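Local atomic coordinates of probable ss-1,3-N-acetylglucosaminyltransferase (Staphylococcus aureus subsp. aureus N315, PDB entry 6H21), a protein that is probably a glycosyltransferase, built from a GT-A-type family 2 domain followed by a helical TarS-type linker domain, and forms a three-chain assembly. Residues L172-M177 with Q200-E205; K285-S290 with N333-V338; L43-K48 with E117-D122. All coordinates share one frame; numbering follows the deposited sequence.

How the contacts relate
Contact 3 closes first along the chain, then contact 1, then contact 2, and no contact encloses another. Contacts 1 and 3 belong to the GT-A part of the protein: their centres are about 22 Å apart, yet they meet where Met177 CE packs 3.9 Å from Leu120 O. Contact 1 borders the ligand pocket, with the Ser173 side chain about 4 Å from the bound uridine-diphosphate-N-acetylglucosamine and about 10 Å from a manganese ion. Contact 2 lies in the helical linker region, its centre about 29 Å from that of contact 1 and about 48 Å from that of contact 3, and neighbouring subunits touch it.

Contact 1 of 3, residues L172-M177 with Q200-E205; sequences LSVLKM and QLFTIE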
ATOM      1  N   LEU C 172      -5.461  30.171 -12.904  1.00 32.51           N
ATOM      2  CA  LEU C 172      -4.993  31.084 -11.895  1.00 32.33           C
ATOM      3  C   LEU C 172      -3.867  31.993 -12.409  1.00 32.13           C
ATOM      4  O   LEU C 172      -3.256  32.716 -11.609  1.00 32.43           O
ATOM      5  CB  LEU C 172      -4.528  30.252 -10.701  1.00 32.08           C
ATOM      6  CG  LEU C 172      -5.634  29.662  -9.843  1.00 32.24           C
ATOM      7  CD1 LEU C 172      -5.028  28.860  -8.705  1.00 32.06           C
ATOM      8  CD2 LEU C 172      -6.578  30.729  -9.317  1.00 32.59           C
ATOM      9  N   SER C 173      -3.625  32.033 -13.719  1.00 32.11           N
ATOM     10  CA  SER C 173      -2.687  33.033 -14.281  1.00 32.24           C
ATOM     11  C   SER C 173      -3.258  34.431 -14.016  1.00 32.38           C
ATOM     12  O   SER C 173      -4.460  34.587 -13.815  1.00 32.44           O
ATOM     13  CB  SER C 173      -2.430  32.836 -15.758  1.00 32.62           C
ATOM     14  OG  SER C 173      -3.452  33.432 -16.544  1.00 32.67           O
ATOM     15  N   VAL C 174      -2.396  35.443 -14.064  1.00 32.48           N
ATOM     16  CA  VAL C 174      -2.823  36.819 -13.926  1.00 32.74           C
ATOM     17  C   VAL C 174      -3.130  37.443 -15.297  1.00 32.88           C
ATOM     18  O   VAL C 174      -3.290  38.681 -15.379  1.00 33.25           O
ATOM     19  CB  VAL C 174      -1.771  37.641 -13.163  1.00 33.03           C
ATOM     20  CG1 VAL C 174      -1.542  37.055 -11.780  1.00 32.91           C
ATOM     21  CG2 VAL C 174      -0.475  37.752 -13.946  1.00 33.28           C
ATOM     22  N   LEU C 175      -3.264  36.613 -16.347  1.00 32.66           N
ATOM     23  CA  LEU C 175      -3.479  37.128 -17.707  1.00 32.98           C
ATOM     24  C   LEU C 175      -4.984  37.367 -17.943  1.00 33.21           C
ATOM     25  O   LEU C 175      -5.663  36.676 -18.712  1.00 33.33           O
ATOM     26  CB  LEU C 175      -2.842  36.161 -18.703  1.00 32.95           C
ATOM     27  CG  LEU C 175      -1.396  35.792 -18.373  1.00 32.76           C
ATOM     28  CD1 LEU C 175      -0.869  34.758 -19.343  1.00 33.02           C
ATOM     29  CD2 LEU C 175      -0.491  37.026 -18.356  1.00 33.00           C
ATOM     30  N   LYS C 176      -5.468  38.404 -17.258  1.00 33.39           N
ATOM     31  CA  LYS C 176      -6.873  38.657 -16.979  1.00 33.78           C
ATOM     32  C   LYS C 176      -7.053  40.155 -16.705  1.00 34.30           C
ATOM     33  O   LYS C 176      -6.072  40.878 -16.516  1.00 34.26           O
ATOM     34  CB  LYS C 176      -7.302  37.866 -15.737  1.00 33.53           C
ATOM     35  CG  LYS C 176      -7.257  36.347 -15.873  1.00 33.25           C
ATOM     36  CD  LYS C 176      -7.527  35.626 -14.577  1.00 32.95           C
ATOM     37  CE  LYS C 176      -7.715  34.132 -14.745  1.00 32.85           C
ATOM     38  NZ  LYS C 176      -6.521  33.456 -15.316  1.00 32.55           N
ATOM     39  N   MET C 177      -8.307  40.602 -16.618  1.00 34.94           N
ATOM     40  CA  MET C 177      -8.611  42.009 -16.331  1.00 35.61           C
ATOM     41  C   MET C 177      -9.098  42.131 -14.876  1.00 35.95           C
ATOM     42  O   MET C 177     -10.107  41.586 -14.510  1.00 36.01           O
ATOM     43  CB  MET C 177      -9.655  42.544 -17.319  1.00 36.19           C
ATOM     44  CG  MET C 177      -9.971  44.013 -17.135  1.00 36.92           C
ATOM     45  SD  MET C 177     -11.007  44.695 -18.454  1.00 37.66           S
ATOM     46  CE  MET C 177      -9.894  44.572 -19.852  1.00 37.22           C
ATOM     47  N   GLN C 200      -0.240  32.463  -9.082  1.00 36.48           N
ATOM     48  CA  GLN C 200      -1.378  31.809  -8.403  1.00 36.09           C
ATOM     49  C   GLN C 200      -1.753  32.566  -7.119  1.00 34.94           C
ATOM     50  O   GLN C 200      -2.925  32.786  -6.841  1.00 34.67           O
ATOM     51  CB  GLN C 200      -1.025  30.377  -8.000  1.00 37.04           C
ATOM     52  CG  GLN C 200      -0.911  29.392  -9.143  1.00 38.11           C
ATOM     53  CD  GLN C 200      -0.717  27.986  -8.611  1.00 39.12           C
ATOM     54  OE1 GLN C 200      -1.577  27.432  -7.923  1.00 39.05           O
ATOM     55  NE2 GLN C 200       0.434  27.397  -8.911  1.00 40.41           N
ATOM     56  N   LEU C 201      -0.744  32.948  -6.332  1.00 33.99           N
ATOM     57  CA  LEU C 201      -0.963  33.582  -5.058  1.00 33.81           C
ATOM     58  C   LEU C 201      -1.645  34.943  -5.258  1.00 34.13           C
ATOM     59  O   LEU C 201      -2.568  35.269  -4.524  1.00 33.81           O
ATOM     60  CB  LEU C 201       0.361  33.741  -4.308  1.00 33.96           C
ATOM     61  CG  LEU C 201       0.265  34.538  -3.007  1.00 34.69           C
ATOM     62  CD1 LEU C 201      -0.774  33.944  -2.075  1.00 34.45           C
ATOM     63  CD2 LEU C 201       1.619  34.617  -2.311  1.00 35.19           C
ATOM     64  N   PHE C 202      -1.187  35.706  -6.261  1.00 34.09           N
ATOM     65  CA  PHE C 202      -1.770  37.006  -6.570  1.00 34.54           C
ATOM     66  C   PHE C 202      -3.248  36.836  -6.951  1.00 34.30           C
ATOM     67  O   PHE C 202      -4.088  37.529  -6.417  1.00 34.62           O
ATOM     68  CB  PHE C 202      -0.986  37.717  -7.673  1.00 34.82           C
ATOM     69  CG  PHE C 202      -1.525  39.080  -8.028  1.00 35.33           C
ATOM     70  CD1 PHE C 202      -2.612  39.206  -8.883  1.00 35.16           C
ATOM     71  CD2 PHE C 202      -0.968  40.227  -7.486  1.00 36.00           C
ATOM     72  CE1 PHE C 202      -3.115  40.455  -9.207  1.00 35.76           C
ATOM     73  CE2 PHE C 202      -1.472  41.473  -7.808  1.00 36.85           C
ATOM     74  CZ  PHE C 202      -2.551  41.588  -8.661  1.00 36.76           C
ATOM     75  N   THR C 203      -3.555  35.903  -7.862  1.00 33.61           N
ATOM     76  CA  THR C 203      -4.931  35.693  -8.306  1.00 33.67           C
ATOM     77  C   THR C 203      -5.817  35.222  -7.143  1.00 34.02           C
ATOM     78  O   THR C 203      -6.946  35.718  -6.988  1.00 34.44           O
ATOM     79  CB  THR C 203      -5.007  34.733  -9.496  1.00 33.22           C
ATOM     80  OG1 THR C 203      -4.254  35.285 -10.578  1.00 33.30           O
ATOM     81  CG2 THR C 203      -6.427  34.492  -9.953  1.00 33.42           C
ATOM     82  N   ILE C 204      -5.310  34.301  -6.313  1.00 33.72           N
ATOM     83  CA  ILE C 204      -6.039  33.820  -5.131  1.00 34.39           C
ATOM     84  C   ILE C 204      -6.292  34.969  -4.146  1.00 35.02           C
ATOM     85  O   ILE C 204      -7.409  35.087  -3.635  1.00 35.02           O
ATOM     86  CB  ILE C 204      -5.291  32.652  -4.450  1.00 34.20           C
ATOM     87  CG1 ILE C 204      -5.246  31.406  -5.340  1.00 34.25           C
ATOM     88  CG2 ILE C 204      -5.855  32.371  -3.057  1.00 34.38           C
ATOM     89  CD1 ILE C 204      -6.401  30.450  -5.170  1.00 34.88           C
ATOM     90  N   GLU C 205      -5.258  35.773  -3.840  1.00 35.82           N
ATOM     91  CA  GLU C 205      -5.405  36.936  -2.933  1.00 37.37           C
ATOM     92  C   GLU C 205      -6.508  37.850  -3.481  1.00 37.14           C
ATOM     93  O   GLU C 205      -7.343  38.355  -2.712  1.00 37.67           O
ATOM     94  CB  GLU C 205      -4.085  37.699  -2.741  1.00 39.37           C
ATOM     95  CG  GLU C 205      -3.088  36.978  -1.832  1.00 40.73           C
ATOM     96  CD  GLU C 205      -1.788  37.693  -1.451  1.00 43.41           C
ATOM     97  OE1 GLU C 205      -1.325  38.571  -2.204  1.00 44.59           O
ATOM     98  OE2 GLU C 205      -1.212  37.339  -0.394  1.00 48.37           O
TER
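Leu172 lays its side chain against the helix 198-207, and CB and both methyls have partners on it. CB starts over Gln200, 4.0 Å from Gln200 CG, with the two side chains at about a right angle. From there chi1 of -75° sets CG beside the backbone N, and beyond it the two methyls part. CD1 reaches Gln200 OE1 and Ile204 CD1, the latter at 4.1 Å, whereas CD2 rests 3.8 Å from Thr203 CG2, with Ile204 CD1 its next nearest neighbour. Gln200 OE1 itself is held by a hydrogen bond from Tyr274, so its approach to the methyl is packing alone.

The polar join lies beside this. Thr203 OG1 donates to Leu172 O at 2.9 Å, arriving well above the carbonyl plane, 54° out of it. The same threonine therefore uses its hydroxyl for the loop backbone and its methyl for the leucine side chain. Val174 adds a second apolar foothold: its CG1 lies 3.8 Å from Phe202 CD1, approaching the ring obliquely, and also touches Thr203 OG1.

The loop keeps its shape through its own bonds. Ser173 OG accepts from Leu175 N at 3.2 Å, an ST turn, and Leu175 centres an inverse gamma turn. Lys176 NZ folds back to Ser173 O at 2.8 Å, and it also bonds Ala171 O and Tyr139 OH. These bonds probably help hold the loop whose Ser173 and Leu175 touch the bound uridine-diphosphate-N-acetylglucosamine.

The loop thus runs between helix 198-207 and the central sheet. Val174 touches Phe108 of strand 105-108, Met177 starts strand 177-179 and pairs with Ile135 of strand 134-142, and helix 242-256 packs on Gln200 and Ile204.

Contact 2 of 3, residues K285-S290 with N333-V338; sequences KNFANS and NDLLAV
Ala288 and Val338 bring the two backbones to their nearest approach, CA to CA 6.2 Å, where a type I beta turn from Phe287 to Ser290 faces the first turn of helix 335-344. The contact is wholly apolar, with no hydrogen bond crossing it. Ala288 points its methyl toward the helix and sets CB 3.6 Å from Val338 CG1. That valine branch stands anti to its own backbone N (chi1 -179°), which carries it out to the alanine. Leu335, one helical turn earlier, bends its CD1 in from the flank, so that the alanine methyl meets both aliphatic side chains, the second at 4.1 Å from CB to Leu335 CD1.

Phe287 closes the apolar patch with the far part of its ring. CE2 lies 3.9 Å from Leu335 CD1, and CE1 comes more loosely to Val338 CG1; both methyls approach obliquely. The neighbouring Ala288 CB sits over the centre of one ring face, 4.2 Å above the plane, so alanine and phenylalanine form a single surface for the helix.

Polar bonds define the backbone on each side. Phe287 O accepts twice from Ser290: from N at 3.0 Å, closing the turn, and from OG at 2.6 Å. Across the contact, Asp334 is the N-cap, and its OD1 takes Ala337 N at 3.0 Å from above the carboxylate plane. Asn333 ends the preceding helix in a Schellman motif.

This is loop-to-helix packing within the TarS-type linker domain. Helix 294-308 contributes Leu301 to Phe287 and Leu335, and helix 324-332 packs Ala329 and Ile330 on Val338. Asn289 OD1 bonds Asn324 of the second subunit, and Leu336 of the third subunit packs on Asp334 and Ala337.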
ATOM      1  N   LYS C 285       4.484  16.638  -9.199  1.00 35.79           N
ATOM      2  CA  LYS C 285       3.380  15.963  -8.531  1.00 35.66           C
ATOM      3  C   LYS C 285       3.675  14.456  -8.408  1.00 35.18           C
ATOM      4  O   LYS C 285       3.243  13.834  -7.453  1.00 34.75           O
ATOM      5  CB  LYS C 285       2.081  16.229  -9.284  1.00 36.70           C
ATOM      6  CG  LYS C 285       2.009  15.559 -10.647  1.00 38.94           C
ATOM      7  CD  LYS C 285       0.623  15.628 -11.244  1.00 40.73           C
ATOM      8  CE  LYS C 285       0.572  15.150 -12.676  1.00 43.56           C
ATOM      9  NZ  LYS C 285      -0.291  16.032 -13.495  1.00 46.22           N
ATOM     10  N   ASN C 286       4.451  13.905  -9.348  1.00 35.31           N
ATOM     11  CA  ASN C 286       4.782  12.481  -9.382  1.00 35.28           C
ATOM     12  C   ASN C 286       6.246  12.267  -8.995  1.00 34.68           C
ATOM     13  O   ASN C 286       6.903  11.378  -9.519  1.00 34.83           O
ATOM     14  CB  ASN C 286       4.488  11.883 -10.756  1.00 36.82           C
ATOM     15  CG  ASN C 286       3.006  11.789 -11.039  1.00 37.29           C
ATOM     16  OD1 ASN C 286       2.221  11.478 -10.149  1.00 37.71           O
ATOM     17  ND2 ASN C 286       2.614  12.035 -12.279  1.00 38.98           N
ATOM     18  N   PHE C 287       6.736  13.064  -8.038  1.00 33.31           N
ATOM     19  CA  PHE C 287       8.135  12.991  -7.640  1.00 33.28           C
ATOM     20  C   PHE C 287       8.481  11.624  -7.020  1.00 33.05           C
ATOM     21  O   PHE C 287       9.611  11.164  -7.145  1.00 33.62           O
ATOM     22  CB  PHE C 287       8.461  14.100  -6.637  1.00 32.65           C
ATOM     23  CG  PHE C 287       7.967  13.851  -5.234  1.00 31.81           C
ATOM     24  CD1 PHE C 287       6.664  14.155  -4.867  1.00 30.90           C
ATOM     25  CD2 PHE C 287       8.802  13.270  -4.289  1.00 31.97           C
ATOM     26  CE1 PHE C 287       6.204  13.899  -3.585  1.00 30.25           C
ATOM     27  CE2 PHE C 287       8.338  13.011  -3.010  1.00 31.17           C
ATOM     28  CZ  PHE C 287       7.039  13.326  -2.662  1.00 30.40           C
ATOM     29  N   ALA C 288       7.528  11.003  -6.319  1.00 32.03           N
ATOM     30  CA  ALA C 288       7.846   9.872  -5.388  1.00 31.78           C
ATOM     31  C   ALA C 288       8.464   8.677  -6.135  1.00 32.67           C
ATOM     32  O   ALA C 288       9.407   8.089  -5.622  1.00 32.94           O
ATOM     33  CB  ALA C 288       6.634   9.474  -4.562  1.00 30.73           C
ATOM     34  N   ASN C 289       7.970   8.348  -7.337  1.00 33.27           N
ATOM     35  CA  ASN C 289       8.487   7.232  -8.114  1.00 34.60           C
ATOM     36  C   ASN C 289       9.419   7.710  -9.246  1.00 35.89           C
ATOM     37  O   ASN C 289       9.696   6.957 -10.162  1.00 36.94           O
ATOM     38  CB  ASN C 289       7.344   6.396  -8.692  1.00 34.85           C
ATOM     39  CG  ASN C 289       6.559   5.655  -7.635  1.00 34.02           C
ATOM     40  OD1 ASN C 289       7.052   4.698  -7.041  1.00 34.55           O
ATOM     41  ND2 ASN C 289       5.331   6.064  -7.411  1.00 33.16           N
ATOM     42  N   SER C 290       9.869   8.973  -9.184  1.00 35.92           N
ATOM     43  CA  SER C 290      10.684   9.599 -10.207  1.00 37.17           C
ATOM     44  C   SER C 290      12.139   9.157 -10.051  1.00 38.62           C
ATOM     45  O   SER C 290      12.494   8.445  -9.120  1.00 38.01           O
ATOM     46  CB  SER C 290      10.574  11.117 -10.140  1.00 36.66           C
ATOM     47  OG  SER C 290      11.343  11.651  -9.060  1.00 36.43           O
ATOM     48  N   ASN C 333       4.188  12.295   6.061  1.00 27.44           N
ATOM     49  CA  ASN C 333       5.601  12.489   5.659  1.00 27.87           C
ATOM     50  C   ASN C 333       6.230  11.106   5.415  1.00 27.90           C
ATOM     51  O   ASN C 333       7.304  10.816   5.887  1.00 28.00           O
ATOM     52  CB  ASN C 333       6.360  13.347   6.691  1.00 28.26           C
ATOM     53  CG  ASN C 333       7.682  13.908   6.200  1.00 29.10           C
ATOM     54  OD1 ASN C 333       7.918  14.053   4.995  1.00 29.19           O
ATOM     55  ND2 ASN C 333       8.541  14.277   7.137  1.00 29.65           N
ATOM     56  N   ASP C 334       5.532  10.259   4.644  1.00 27.78           N
ATOM     57  CA  ASP C 334       5.864   8.844   4.472  1.00 27.98           C
ATOM     58  C   ASP C 334       6.105   8.558   2.988  1.00 27.88           C
ATOM     59  O   ASP C 334       5.162   8.375   2.228  1.00 27.48           O
ATOM     60  CB  ASP C 334       4.745   7.964   5.030  1.00 28.20           C
ATOM     61  CG  ASP C 334       5.081   6.483   5.177  1.00 29.15           C
ATOM     62  OD1 ASP C 334       5.598   5.856   4.221  1.00 30.00           O
ATOM     63  OD2 ASP C 334       4.704   5.935   6.218  1.00 31.47           O
ATOM     64  N   LEU C 335       7.382   8.557   2.585  1.00 28.06           N
ATOM     65  CA  LEU C 335       7.727   8.496   1.196  1.00 28.41           C
ATOM     66  C   LEU C 335       7.242   7.166   0.601  1.00 28.24           C
ATOM     67  O   LEU C 335       6.751   7.156  -0.510  1.00 28.27           O
ATOM     68  CB  LEU C 335       9.237   8.686   1.022  1.00 29.28           C
ATOM     69  CG  LEU C 335       9.731   8.558  -0.420  1.00 30.25           C
ATOM     70  CD1 LEU C 335       9.108   9.615  -1.321  1.00 30.08           C
ATOM     71  CD2 LEU C 335      11.254   8.622  -0.497  1.00 31.36           C
ATOM     72  N   LEU C 336       7.367   6.065   1.356  1.00 28.00           N
ATOM     73  CA  LEU C 336       6.928   4.711   0.864  1.00 28.14           C
ATOM     74  C   LEU C 336       5.432   4.738   0.528  1.00 27.71           C
ATOM     75  O   LEU C 336       4.991   4.182  -0.482  1.00 28.19           O
ATOM     76  CB  LEU C 336       7.230   3.638   1.917  1.00 28.00           C
ATOM     77  CG  LEU C 336       8.687   3.177   2.031  1.00 28.74           C
ATOM     78  CD1 LEU C 336       8.857   2.147   3.135  1.00 28.53           C
ATOM     79  CD2 LEU C 336       9.181   2.592   0.733  1.00 29.80           C
ATOM     80  N   ALA C 337       4.666   5.371   1.409  1.00 26.97           N
ATOM     81  CA  ALA C 337       3.218   5.492   1.259  1.00 26.64           C
ATOM     82  C   ALA C 337       2.874   6.380   0.058  1.00 26.91           C
ATOM     83  O   ALA C 337       1.944   6.076  -0.653  1.00 27.13           O
ATOM     84  CB  ALA C 337       2.599   5.998   2.528  1.00 25.95           C
ATOM     85  N   VAL C 338       3.650   7.439  -0.215  1.00 27.03           N
ATOM     86  CA  VAL C 338       3.371   8.264  -1.412  1.00 27.33           C
ATOM     87  C   VAL C 338       3.653   7.447  -2.683  1.00 28.15           C
ATOM     88  O   VAL C 338       2.847   7.442  -3.628  1.00 28.45           O
ATOM     89  CB  VAL C 338       4.119   9.612  -1.397  1.00 27.32           C
ATOM     90  CG1 VAL C 338       3.792  10.437  -2.634  1.00 27.62           C
ATOM     91  CG2 VAL C 338       3.819  10.402  -0.130  1.00 26.71           C
TER

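Contact 3 of 3, residues L43-K48 with E117-D122; sequences LNQTMK and ERALED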
ATOM      1  N   LEU C  43      -1.589  48.000 -29.467  1.00 39.75           N
ATOM      2  CA  LEU C  43      -1.872  49.309 -30.046  1.00 40.53           C
ATOM      3  C   LEU C  43      -3.027  49.245 -31.057  1.00 41.31           C
ATOM      4  O   LEU C  43      -3.649  50.281 -31.314  1.00 41.54           O
ATOM      5  CB  LEU C  43      -0.595  49.889 -30.660  1.00 40.98           C
ATOM      6  CG  LEU C  43       0.470  50.279 -29.637  1.00 40.92           C
ATOM      7  CD1 LEU C  43       1.618  51.012 -30.303  1.00 41.75           C
ATOM      8  CD2 LEU C  43      -0.119  51.125 -28.519  1.00 40.75           C
ATOM      9  N   ASN C  44      -3.349  48.049 -31.569  1.00 41.86           N
ATOM     10  CA  ASN C  44      -4.408  47.860 -32.584  1.00 42.90           C
ATOM     11  C   ASN C  44      -5.697  47.335 -31.922  1.00 42.63           C
ATOM     12  O   ASN C  44      -6.387  46.469 -32.455  1.00 44.09           O
ATOM     13  CB  ASN C  44      -3.914  46.964 -33.727  1.00 43.89           C
ATOM     14  CG  ASN C  44      -2.772  47.582 -34.518  1.00 45.42           C
ATOM     15  OD1 ASN C  44      -2.635  48.807 -34.599  1.00 46.45           O
ATOM     16  ND2 ASN C  44      -1.945  46.748 -35.136  1.00 46.71           N
ATOM     17  N   GLN C  45      -6.089  47.920 -30.794  1.00 41.87           N
ATOM     18  CA  GLN C  45      -7.328  47.517 -30.111  1.00 41.56           C
ATOM     19  C   GLN C  45      -8.528  48.262 -30.711  1.00 42.40           C
ATOM     20  O   GLN C  45      -8.392  49.372 -31.213  1.00 42.63           O
ATOM     21  CB  GLN C  45      -7.226  47.797 -28.610  1.00 40.76           C
ATOM     22  CG  GLN C  45      -6.302  46.839 -27.877  1.00 39.97           C
ATOM     23  CD  GLN C  45      -6.822  45.423 -27.930  1.00 39.82           C
ATOM     24  OE1 GLN C  45      -7.933  45.140 -27.482  1.00 39.64           O
ATOM     25  NE2 GLN C  45      -6.026  44.531 -28.497  1.00 39.39           N
ATOM     26  N   THR C  46      -9.718  47.660 -30.611  1.00 42.64           N
ATOM     27  CA  THR C  46     -10.953  48.338 -30.991  1.00 43.44           C
ATOM     28  C   THR C  46     -11.314  49.430 -29.983  1.00 43.62           C
ATOM     29  O   THR C  46     -11.985  50.381 -30.345  1.00 44.10           O
ATOM     30  CB  THR C  46     -12.122  47.364 -31.122  1.00 43.81           C
ATOM     31  OG1 THR C  46     -12.261  46.682 -29.875  1.00 43.78           O
ATOM     32  CG2 THR C  46     -11.902  46.401 -32.264  1.00 44.18           C
ATOM     33  N   MET C  47     -10.874  49.281 -28.727  1.00 43.36           N
ATOM     34  CA  MET C  47     -11.056  50.321 -27.723  1.00 43.69           C
ATOM     35  C   MET C  47     -10.372  51.608 -28.200  1.00 44.11           C
ATOM     36  O   MET C  47      -9.283  51.567 -28.766  1.00 43.50           O
ATOM     37  CB  MET C  47     -10.474  49.937 -26.363  1.00 43.03           C
ATOM     38  CG  MET C  47     -10.584  51.047 -25.328  1.00 43.44           C
ATOM     39  SD  MET C  47     -10.151  50.502 -23.655  1.00 43.19           S
ATOM     40  CE  MET C  47     -11.600  49.532 -23.251  1.00 43.27           C
ATOM     41  N   LYS C  48     -11.033  52.733 -27.904  1.00 45.06           N
ATOM     42  CA  LYS C  48     -10.566  54.085 -28.193  1.00 45.93           C
ATOM     43  C   LYS C  48      -9.172  54.261 -27.575  1.00 45.61           C
ATOM     44  O   LYS C  48      -8.927  53.921 -26.417  1.00 44.92           O
ATOM     45  CB  LYS C  48     -11.597  55.078 -27.640  1.00 46.99           C
ATOM     46  CG  LYS C  48     -11.549  56.495 -28.188  1.00 47.71           C
ATOM     47  CD  LYS C  48     -12.836  57.271 -27.958  1.00 49.05           C
ATOM     48  N   GLU C 117      -7.827  41.879 -31.097  1.00 41.20           N
ATOM     49  CA  GLU C 117      -8.099  43.327 -31.281  1.00 41.85           C
ATOM     50  C   GLU C 117      -9.305  43.777 -30.438  1.00 41.61           C
ATOM     51  O   GLU C 117      -9.379  44.949 -30.077  1.00 41.69           O
ATOM     52  CB  GLU C 117      -8.279  43.688 -32.765  1.00 43.51           C
ATOM     53  CG  GLU C 117      -9.490  43.045 -33.437  1.00 45.27           C
ATOM     54  CD  GLU C 117      -9.688  43.423 -34.906  1.00 47.52           C
ATOM     55  OE1 GLU C 117      -8.726  43.908 -35.548  1.00 49.00           O
ATOM     56  OE2 GLU C 117     -10.802  43.225 -35.421  1.00 50.09           O
ATOM     57  N   ARG C 118     -10.222  42.859 -30.110  1.00 41.47           N
ATOM     58  CA  ARG C 118     -11.447  43.190 -29.361  1.00 41.80           C
ATOM     59  C   ARG C 118     -11.284  43.011 -27.844  1.00 40.81           C
ATOM     60  O   ARG C 118     -12.230  43.335 -27.089  1.00 40.87           O
ATOM     61  CB  ARG C 118     -12.611  42.310 -29.818  1.00 42.93           C
ATOM     62  CG  ARG C 118     -13.013  42.514 -31.269  1.00 44.28           C
ATOM     63  CD  ARG C 118     -14.178  41.618 -31.647  1.00 45.71           C
ATOM     64  NE  ARG C 118     -15.329  41.935 -30.807  1.00 46.56           N
ATOM     65  CZ  ARG C 118     -16.288  42.810 -31.116  1.00 47.62           C
ATOM     66  NH1 ARG C 118     -16.377  43.319 -32.335  1.00 48.22           N
ATOM     67  NH2 ARG C 118     -17.168  43.153 -30.195  1.00 48.26           N
ATOM     68  N   ALA C 119     -10.110  42.529 -27.406  1.00 39.69           N
ATOM     69  CA  ALA C 119      -9.866  42.112 -26.024  1.00 39.00           C
ATOM     70  C   ALA C 119     -10.266  43.202 -25.028  1.00 38.87           C
ATOM     71  O   ALA C 119     -11.099  42.956 -24.170  1.00 38.79           O
ATOM     72  CB  ALA C 119      -8.421  41.709 -25.824  1.00 38.27           C
ATOM     73  N   LEU C 120      -9.648  44.384 -25.115  1.00 38.94           N
ATOM     74  CA  LEU C 120      -9.817  45.373 -24.048  1.00 39.23           C
ATOM     75  C   LEU C 120     -11.270  45.867 -24.020  1.00 40.24           C
ATOM     76  O   LEU C 120     -11.850  45.982 -22.951  1.00 40.30           O
ATOM     77  CB  LEU C 120      -8.835  46.534 -24.233  1.00 39.29           C
ATOM     78  CG  LEU C 120      -7.345  46.215 -24.086  1.00 38.89           C
ATOM     79  CD1 LEU C 120      -6.546  47.501 -23.952  1.00 38.99           C
ATOM     80  CD2 LEU C 120      -7.074  45.299 -22.897  1.00 38.65           C
ATOM     81  N   GLU C 121     -11.844  46.130 -25.201  1.00 41.36           N
ATOM     82  CA  GLU C 121     -13.199  46.712 -25.324  1.00 42.81           C
ATOM     83  C   GLU C 121     -14.246  45.726 -24.783  1.00 42.49           C
ATOM     84  O   GLU C 121     -15.050  46.097 -23.937  1.00 42.84           O
ATOM     85  CB  GLU C 121     -13.486  47.117 -26.775  1.00 44.46           C
ATOM     86  CG  GLU C 121     -14.872  47.727 -26.993  1.00 46.67           C
ATOM     87  CD  GLU C 121     -15.072  49.196 -26.623  1.00 48.42           C
ATOM     88  OE1 GLU C 121     -14.165  49.805 -25.982  1.00 49.33           O
ATOM     89  OE2 GLU C 121     -16.137  49.753 -26.997  1.00 50.62           O
ATOM     90  N   ASP C 122     -14.213  44.477 -25.253  1.00 41.87           N
ATOM     91  CA  ASP C 122     -15.219  43.477 -24.892  1.00 42.06           C
ATOM     92  C   ASP C 122     -15.125  43.097 -23.410  1.00 41.46           C
ATOM     93  O   ASP C 122     -16.155  42.992 -22.753  1.00 41.89           O
ATOM     94  CB  ASP C 122     -15.077  42.211 -25.725  1.00 41.93           C
ATOM     95  CG  ASP C 122     -15.632  42.351 -27.127  1.00 42.86           C
ATOM     96  OD1 ASP C 122     -15.892  43.523 -27.558  1.00 42.96           O
ATOM     97  OD2 ASP C 122     -15.802  41.286 -27.772  1.00 43.08           O
TER
HETATM   98  O   HOH W   1     -10.374  46.292 -27.741  1.00 32.10           O
HETATM   99  O   HOH W   2     -13.576  52.667 -26.518  1.00 49.77           O
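Gln45 OE1 is gripped from two directions: Leu120 N donates to it at 3.0 Å in a nearly straight bond (176°), and water 1 donates at 2.7 Å. The water also accepts from Met47 N and Glu121 N, so it ties the loop to the start of the helix. A bend at chi2 (-64°) turns the amide of Gln45 back toward the helix, while its NE2 bonds Ser41 O and His116 O. Gln45 CG rests on Leu120, the two side chains crossing at about a right angle.

A second direct bond joins backbone to backbone, Thr46 N to Glu117 O at 2.8 Å. Thr46 then sets OG1 3.4 Å from Glu121 CB. Met47 reaches the helix further along: its thioether chain turns at chi3, bringing CE to 3.6 Å from Leu120 O. The Glu121 side chain crosses that of Met47 obliquely, with OE1 3.6 Å from Met47 CA, and water 2 links that oxygen to Lys48 N. Just before the helix, Arg118 NE reaches Asp122 OD2 at 3.1 Å, as part of a salt bridge.

Within the GT-A-type family 2 domain, the loop between helix 35-43 and strand 52-58 is thereby fastened to the residues leading from strand 114-115 into helix 119-129 and to that helix's first turn. Tyr52 of strand 52-58 touches Gln45, Met47 and Leu120, and Leu120 continues onto Val22 and Val24 of strand 22-28.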